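Local coordinates for eukaryotic translation initiation factor 2A (Schizosaccharomyces pombe, PDB 3WJ9), which probably directs methionyl-tRNAi to 40S ribosomal subunits in a codon-dependent manner, in the early steps of protein synthesis on a small number of specific mRNAs, at residues 49-52 / 57-60; 85-90 / 150-155; 107-110 / 115-118. One frame throughout, in Å; residues are numbered along the deposited sequence.

In the beta-propeller part of this factor, antiparallel sheets stand side by side as blades, and the three contacts illustrate how such a fold is held within and between them. Contacts 1 and 3 are hairpins of two successive blades, with centres about 15 Å apart; contact 2 joins the blade of contact 3 to the one after it. Leu88 of contact 2 fills the seam toward contact 1, its CD2 lying 4.0 Å from Ile59 CD1. Contacts 2 and 3, centres about 7 Å apart, share a sheet: strands 87-92 and 106-110 are neighbours, and Thr90 OG1 and Trp109 NE1 form a probable hydrogen bond at 2.7 Å.

Contact 1. Residues 49-52 / 57-60; sequences FAYA and VVIN
Phe49 and Asn60 make the firmer of two hydrogen-bonded pairs in this antiparallel hairpin: Asn60 N donates to Phe49 O at 2.8 Å, and Phe49 N returns a bond to Asn60 O at 3.2 Å. The second pair, Tyr51 with Val58, is closed by two weak bonds. Between the two lies the non-hydrogen-bonded pair Ala50 and Ile59, where CA-H...O contacts add to the backbone pairing, with Ala50 CA 3.3 Å from Val58 O and Ile59 CA equally near Phe49 O.

Apolar packing is led by Tyr51. Its CG sits between the backbone N and the carbonyl carbon (chi1 64°), which carries the ring across to the partner strand, where Tyr51 CZ comes 3.6 Å from Val58 CB. The smaller Ala52 meets Val57 on the other face, Ala52 CB to Val57 CG2 4.3 Å.

The amide of Asn60 adds a polar contact. Asn60 OD1 lies near the Tyr51 ring plane, 3.4 Å from Tyr51 CE1, with ring and amide only 10° from coplanar; the same oxygen also lies at the edge of the Phe49 ring, while ND2 makes a weak hydrogen bond to Gly65 O.

The hairpin forms the middle of a propeller blade, flanked by strands 37-42 and 67-71. Ile33 lies against Tyr51 and Val58 on one face, while on the other Ala50 and Ala52 pack on strand 76-81 of the next blade.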
# COMPACT_ATOMS: atom_id res chain seq x y z
N PHE A 49 -6.96 -4.05 14.58
CA PHE A 49 -6.53 -2.66 14.59
C PHE A 49 -5.34 -2.47 15.52
O PHE A 49 -5.38 -2.88 16.68
CB PHE A 49 -7.68 -1.74 15.00
CG PHE A 49 -7.28 -0.31 15.21
CD1 PHE A 49 -7.12 0.54 14.12
CD2 PHE A 49 -7.06 0.19 16.48
CE1 PHE A 49 -6.74 1.86 14.31
CE2 PHE A 49 -6.69 1.51 16.67
CZ PHE A 49 -6.53 2.35 15.58
N ALA A 50 -4.28 -1.85 15.01
CA ALA A 50 -3.08 -1.61 15.81
C ALA A 50 -2.72 -0.13 15.82
O ALA A 50 -2.77 0.53 14.79
CB ALA A 50 -1.92 -2.43 15.28
N TYR A 51 -2.35 0.38 16.98
CA TYR A 51 -1.85 1.74 17.07
C TYR A 51 -0.61 1.81 17.95
O TYR A 51 -0.48 1.06 18.92
CB TYR A 51 -2.93 2.69 17.60
CG TYR A 51 -3.39 2.40 19.01
CD1 TYR A 51 -4.46 1.55 19.24
CD2 TYR A 51 -2.77 2.99 20.10
CE1 TYR A 51 -4.88 1.28 20.53
CE2 TYR A 51 -3.19 2.73 21.38
CZ TYR A 51 -4.25 1.87 21.59
OH TYR A 51 -4.67 1.61 22.87
N ALA A 52 0.30 2.70 17.60
CA ALA A 52 1.57 2.80 18.29
C ALA A 52 1.63 4.01 19.20
O ALA A 52 1.27 5.12 18.80
CB ALA A 52 2.71 2.83 17.29
N VAL A 57 2.38 -1.11 22.10
CA VAL A 57 1.57 -1.26 20.89
C VAL A 57 0.35 -2.13 21.20
O VAL A 57 0.50 -3.24 21.71
CB VAL A 57 2.36 -1.88 19.72
CG1 VAL A 57 1.44 -2.20 18.56
CG2 VAL A 57 3.48 -0.95 19.27
N VAL A 58 -0.84 -1.63 20.89
CA VAL A 58 -2.07 -2.33 21.26
C VAL A 58 -2.85 -2.82 20.04
O VAL A 58 -3.07 -2.08 19.09
CB VAL A 58 -2.98 -1.43 22.12
CG1 VAL A 58 -4.41 -1.94 22.11
CG2 VAL A 58 -2.45 -1.37 23.54
N ILE A 59 -3.26 -4.09 20.09
CA ILE A 59 -4.06 -4.69 19.04
C ILE A 59 -5.50 -4.92 19.52
O ILE A 59 -5.72 -5.62 20.50
CB ILE A 59 -3.46 -6.02 18.57
CG1 ILE A 59 -2.00 -5.83 18.18
CG2 ILE A 59 -4.27 -6.59 17.41
CD1 ILE A 59 -1.33 -7.08 17.64
N ASN A 60 -6.46 -4.32 18.82
CA ASN A 60 -7.86 -4.41 19.22
C ASN A 60 -8.70 -5.24 18.25
O ASN A 60 -8.26 -5.56 17.14
CB ASN A 60 -8.47 -3.01 19.33
CG ASN A 60 -7.75 -2.15 20.35
OD1 ASN A 60 -6.78 -1.46 20.03
ND2 ASN A 60 -8.23 -2.17 21.59

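Contact 2. Residues 85-90 / 150-155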
# COMPACT_ATOMS: atom_id res chain seq x y z
N GLY A 85 -3.04 -11.22 8.96
CA GLY A 85 -2.98 -10.54 10.23
C GLY A 85 -2.49 -11.38 11.39
O GLY A 85 -2.71 -11.03 12.55
N LYS A 86 -1.83 -12.49 11.09
CA LYS A 86 -1.29 -13.36 12.13
C LYS A 86 0.09 -12.89 12.56
O LYS A 86 0.66 -13.41 13.52
CB LYS A 86 -1.24 -14.81 11.66
CG LYS A 86 -2.60 -15.48 11.59
CD LYS A 86 -2.48 -16.91 11.09
CE LYS A 86 -3.81 -17.63 11.13
NZ LYS A 86 -4.30 -17.81 12.53
N TYR A 87 0.63 -11.91 11.84
CA TYR A 87 1.92 -11.33 12.19
C TYR A 87 1.91 -9.82 12.00
O TYR A 87 1.29 -9.30 11.07
CB TYR A 87 3.04 -11.97 11.37
CG TYR A 87 3.11 -13.47 11.51
CD1 TYR A 87 3.69 -14.06 12.62
CD2 TYR A 87 2.59 -14.30 10.52
CE1 TYR A 87 3.76 -15.44 12.75
CE2 TYR A 87 2.65 -15.68 10.64
CZ TYR A 87 3.24 -16.24 11.76
OH TYR A 87 3.29 -17.61 11.87
N LEU A 88 2.61 -9.12 12.88
CA LEU A 88 2.71 -7.66 12.83
C LEU A 88 4.16 -7.24 12.99
O LEU A 88 4.83 -7.65 13.94
CB LEU A 88 1.83 -7.03 13.91
CG LEU A 88 1.80 -5.50 14.02
CD1 LEU A 88 0.93 -4.89 12.93
CD2 LEU A 88 1.32 -5.06 15.39
N SER A 89 4.65 -6.43 12.06
CA SER A 89 6.04 -5.97 12.10
C SER A 89 6.14 -4.53 12.60
O SER A 89 5.29 -3.69 12.29
CB SER A 89 6.68 -6.09 10.71
OG SER A 89 6.68 -7.43 10.26
N THR A 90 7.18 -4.25 13.39
CA THR A 90 7.36 -2.93 13.99
C THR A 90 8.75 -2.35 13.73
O THR A 90 9.74 -2.85 14.25
CB THR A 90 7.14 -2.98 15.52
OG1 THR A 90 8.09 -3.86 16.11
CG2 THR A 90 5.73 -3.47 15.84
N TYR A 150 11.37 -17.37 3.69
CA TYR A 150 11.13 -18.01 4.98
C TYR A 150 9.81 -18.76 5.01
O TYR A 150 8.94 -18.53 4.17
CB TYR A 150 11.14 -16.97 6.11
CG TYR A 150 12.47 -16.28 6.35
CD1 TYR A 150 12.93 -15.29 5.49
CD2 TYR A 150 13.26 -16.62 7.44
CE1 TYR A 150 14.14 -14.66 5.71
CE2 TYR A 150 14.47 -15.99 7.67
CZ TYR A 150 14.90 -15.02 6.80
OH TYR A 150 16.11 -14.39 7.02
N GLU A 151 9.67 -19.66 5.97
CA GLU A 151 8.36 -20.21 6.32
C GLU A 151 7.81 -19.40 7.48
O GLU A 151 8.43 -19.33 8.54
CB GLU A 151 8.46 -21.69 6.70
CG GLU A 151 8.45 -22.65 5.53
CD GLU A 151 8.33 -24.10 5.98
OE1 GLU A 151 7.92 -24.95 5.16
OE2 GLU A 151 8.64 -24.38 7.15
N THR A 152 6.64 -18.79 7.30
CA THR A 152 6.08 -17.91 8.32
C THR A 152 5.82 -18.65 9.63
O THR A 152 6.02 -18.11 10.72
CB THR A 152 4.78 -17.24 7.84
OG1 THR A 152 3.81 -18.25 7.52
CG2 THR A 152 5.05 -16.38 6.61
N GLY A 153 5.36 -19.89 9.52
CA GLY A 153 5.13 -20.73 10.68
C GLY A 153 6.38 -20.92 11.52
O GLY A 153 6.35 -20.81 12.74
N ASN A 154 7.49 -21.20 10.84
CA ASN A 154 8.76 -21.42 11.50
C ASN A 154 9.88 -20.70 10.77
O ASN A 154 10.67 -21.33 10.06
CB ASN A 154 9.07 -22.91 11.59
CG ASN A 154 10.28 -23.21 12.45
OD1 ASN A 154 10.77 -22.34 13.17
ND2 ASN A 154 10.75 -24.45 12.39
N MSE A 155 9.94 -19.38 10.91
CA MSE A 155 11.00 -18.63 10.25
C MSE A 155 12.22 -18.49 11.18
O MSE A 155 13.32 -18.18 10.73
CB MSE A 155 10.48 -17.27 9.76
CG MSE A 155 10.09 -16.24 10.82
SE MSE A 155 9.25 -14.62 10.07
CE MSE A 155 7.35 -15.05 10.26
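Tyr87 is the residue through which segment 85-90 touches Thr152, Gly153 and Met155. The turn leading to it is held from both blades: Gly85 O is hydrogen-bonded to Thr111 OG1 of its own blade, Lys86 N to Glu136 OE2 of the next. The side chain of Tyr87 leaves the backbone with CG anti to the carbonyl carbon (chi1 -56°), which sends the ring out toward the turn that follows strand 146-151. The side chains of Tyr87 and Thr152 meet at a slant, CE2 of Tyr87 lying 3.8 Å from Thr152 CB. The phenol oxygen goes further, Tyr87 OH standing 3.0 Å from Thr152 O and 3.8 Å from Gly153 CA.

This is an inter-blade contact of the propeller: Tyr87 belongs to the second strand of the blade within the WD 1 repeat, whereas 150-155 belongs to the following blade, so within these two segments it is the Tyr87 ring that bridges adjacent blades. Over one face of the ring comes the terminal methyl of selenomethionine Met155, with CE 4.4 Å from Tyr87 CE1. Thr152 uses its own hydroxyl elsewhere, OG1 being hydrogen-bonded to Glu136 O, which helps to hold the side chain whose CB meets the ring. Further along, Ser89 OG is hydrogen-bonded to Asn129 OD1, and its side chain rests on Trp128, in the loop that leads to strand 131-132.

Contact 3. Residues 107-110 / 115-118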
# COMPACT_ATOMS: atom_id res chain seq x y z
N LYS A 107 11.12 -6.01 14.55
CA LYS A 107 10.85 -7.30 15.10
C LYS A 107 9.54 -7.76 14.49
O LYS A 107 8.75 -6.94 14.02
CB LYS A 107 10.78 -7.21 16.63
CG LYS A 107 11.91 -6.38 17.23
CD LYS A 107 11.67 -6.03 18.68
CE LYS A 107 12.53 -4.85 19.10
NZ LYS A 107 13.99 -5.11 18.92
N VAL A 108 9.31 -9.07 14.46
CA VAL A 108 8.04 -9.58 13.99
C VAL A 108 7.31 -10.14 15.21
O VAL A 108 7.92 -10.78 16.06
CB VAL A 108 8.20 -10.65 12.90
CG1 VAL A 108 6.85 -11.08 12.36
CG2 VAL A 108 9.07 -10.12 11.77
N TRP A 109 6.01 -9.88 15.30
CA TRP A 109 5.25 -10.30 16.47
C TRP A 109 4.06 -11.18 16.09
O TRP A 109 3.52 -11.07 15.00
CB TRP A 109 4.75 -9.07 17.25
CG TRP A 109 5.78 -7.99 17.46
CD1 TRP A 109 6.16 -7.03 16.57
CD2 TRP A 109 6.54 -7.75 18.66
NE1 TRP A 109 7.11 -6.21 17.13
CE2 TRP A 109 7.36 -6.63 18.40
CE3 TRP A 109 6.61 -8.37 19.91
CZ2 TRP A 109 8.24 -6.12 19.36
CZ3 TRP A 109 7.49 -7.86 20.85
CH2 TRP A 109 8.29 -6.75 20.57
N ASN A 110 3.67 -12.05 17.02
CA ASN A 110 2.44 -12.81 16.88
C ASN A 110 1.29 -11.99 17.45
O ASN A 110 1.47 -11.25 18.41
CB ASN A 110 2.56 -14.17 17.58
CG ASN A 110 1.38 -15.08 17.31
OD1 ASN A 110 0.22 -14.67 17.38
ND2 ASN A 110 1.67 -16.35 17.02
N GLN A 115 3.85 -13.08 21.10
CA GLN A 115 5.20 -13.62 21.18
C GLN A 115 6.12 -12.99 20.15
O GLN A 115 5.78 -12.91 18.96
CB GLN A 115 5.18 -15.14 20.99
CG GLN A 115 6.56 -15.78 20.95
CD GLN A 115 6.49 -17.28 20.81
OE1 GLN A 115 5.43 -17.89 20.99
NE2 GLN A 115 7.62 -17.90 20.49
N LEU A 116 7.27 -12.53 20.60
CA LEU A 116 8.30 -12.02 19.70
C LEU A 116 8.90 -13.18 18.92
O LEU A 116 9.77 -13.89 19.42
CB LEU A 116 9.39 -11.28 20.48
CG LEU A 116 10.53 -10.72 19.63
CD1 LEU A 116 9.94 -9.94 18.48
CD2 LEU A 116 11.45 -9.84 20.47
N VAL A 117 8.43 -13.37 17.69
CA VAL A 117 8.87 -14.51 16.88
C VAL A 117 10.25 -14.26 16.23
O VAL A 117 10.99 -15.22 15.97
CB VAL A 117 7.86 -14.85 15.76
CG1 VAL A 117 6.55 -15.32 16.37
CG2 VAL A 117 7.65 -13.67 14.84
N PHE A 118 10.55 -13.00 15.92
CA PHE A 118 11.78 -12.63 15.20
C PHE A 118 12.22 -11.17 15.42
O PHE A 118 11.43 -10.33 15.84
CB PHE A 118 11.62 -12.90 13.71
CG PHE A 118 12.79 -13.61 13.09
CD1 PHE A 118 12.60 -14.67 12.22
CD2 PHE A 118 14.09 -13.22 13.39
CE1 PHE A 118 13.68 -15.32 11.66
CE2 PHE A 118 15.17 -13.87 12.83
CZ PHE A 118 14.96 -14.92 11.96
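Val108 faces both Val117 and Phe118, the arrangement of a classic beta bulge in an otherwise antiparallel hairpin. The two strands lie 4.8 Å apart at their closest, and their directions differ by 135°, well short of a straight antiparallel run. On one side of the bulge Val108 N donates to Phe118 O at 2.8 Å. Val108 O in turn is approached by two N-H groups, those of Val117 at 3.1 Å and Phe118 at 3.4 Å, both weak. Val117 has near-helical backbone angles, as expected at the first position of a classic bulge, and the extra residue shifts the register so that Trp109 pairs with Leu116. Beyond that non-hydrogen-bonded pair, Asn110 N binds Gln115 O at 3.0 Å and closes the end nearest the turn.

Among the side chains, Leu116 meets Trp109 in a CH-pi contact. With CG anti to the backbone N (chi1 179°), Leu116 extends alongside the indole and sets its CD1 methyl over the face, 3.9 Å from the centroid of the six-membered ring of Trp109 and only 7° off its normal. Lys107 CB lies over the same face of the indole, toward its rim, and touches that methyl too. On the opposite face of the sheet Val108 packs at a slant against Val117, CB of the first 3.6 Å from CG2 of the second, and Val108 CB also meets Phe118 CB at 4.2 Å. Asn110 turns its amide to the connecting turn, where OD1 is hydrogen-bonded to the N atoms of Glu112 and Thr113.

Strand 116-120 is the outermost of this WD 1 blade, and strand 106-110 is hydrogen-bonded along its other edge to strand 87-92. Phe118 stacks edge-to-face on Phe120 and reaches Met155 of the next blade, while Trp109 leans on Pro72 and Ala73.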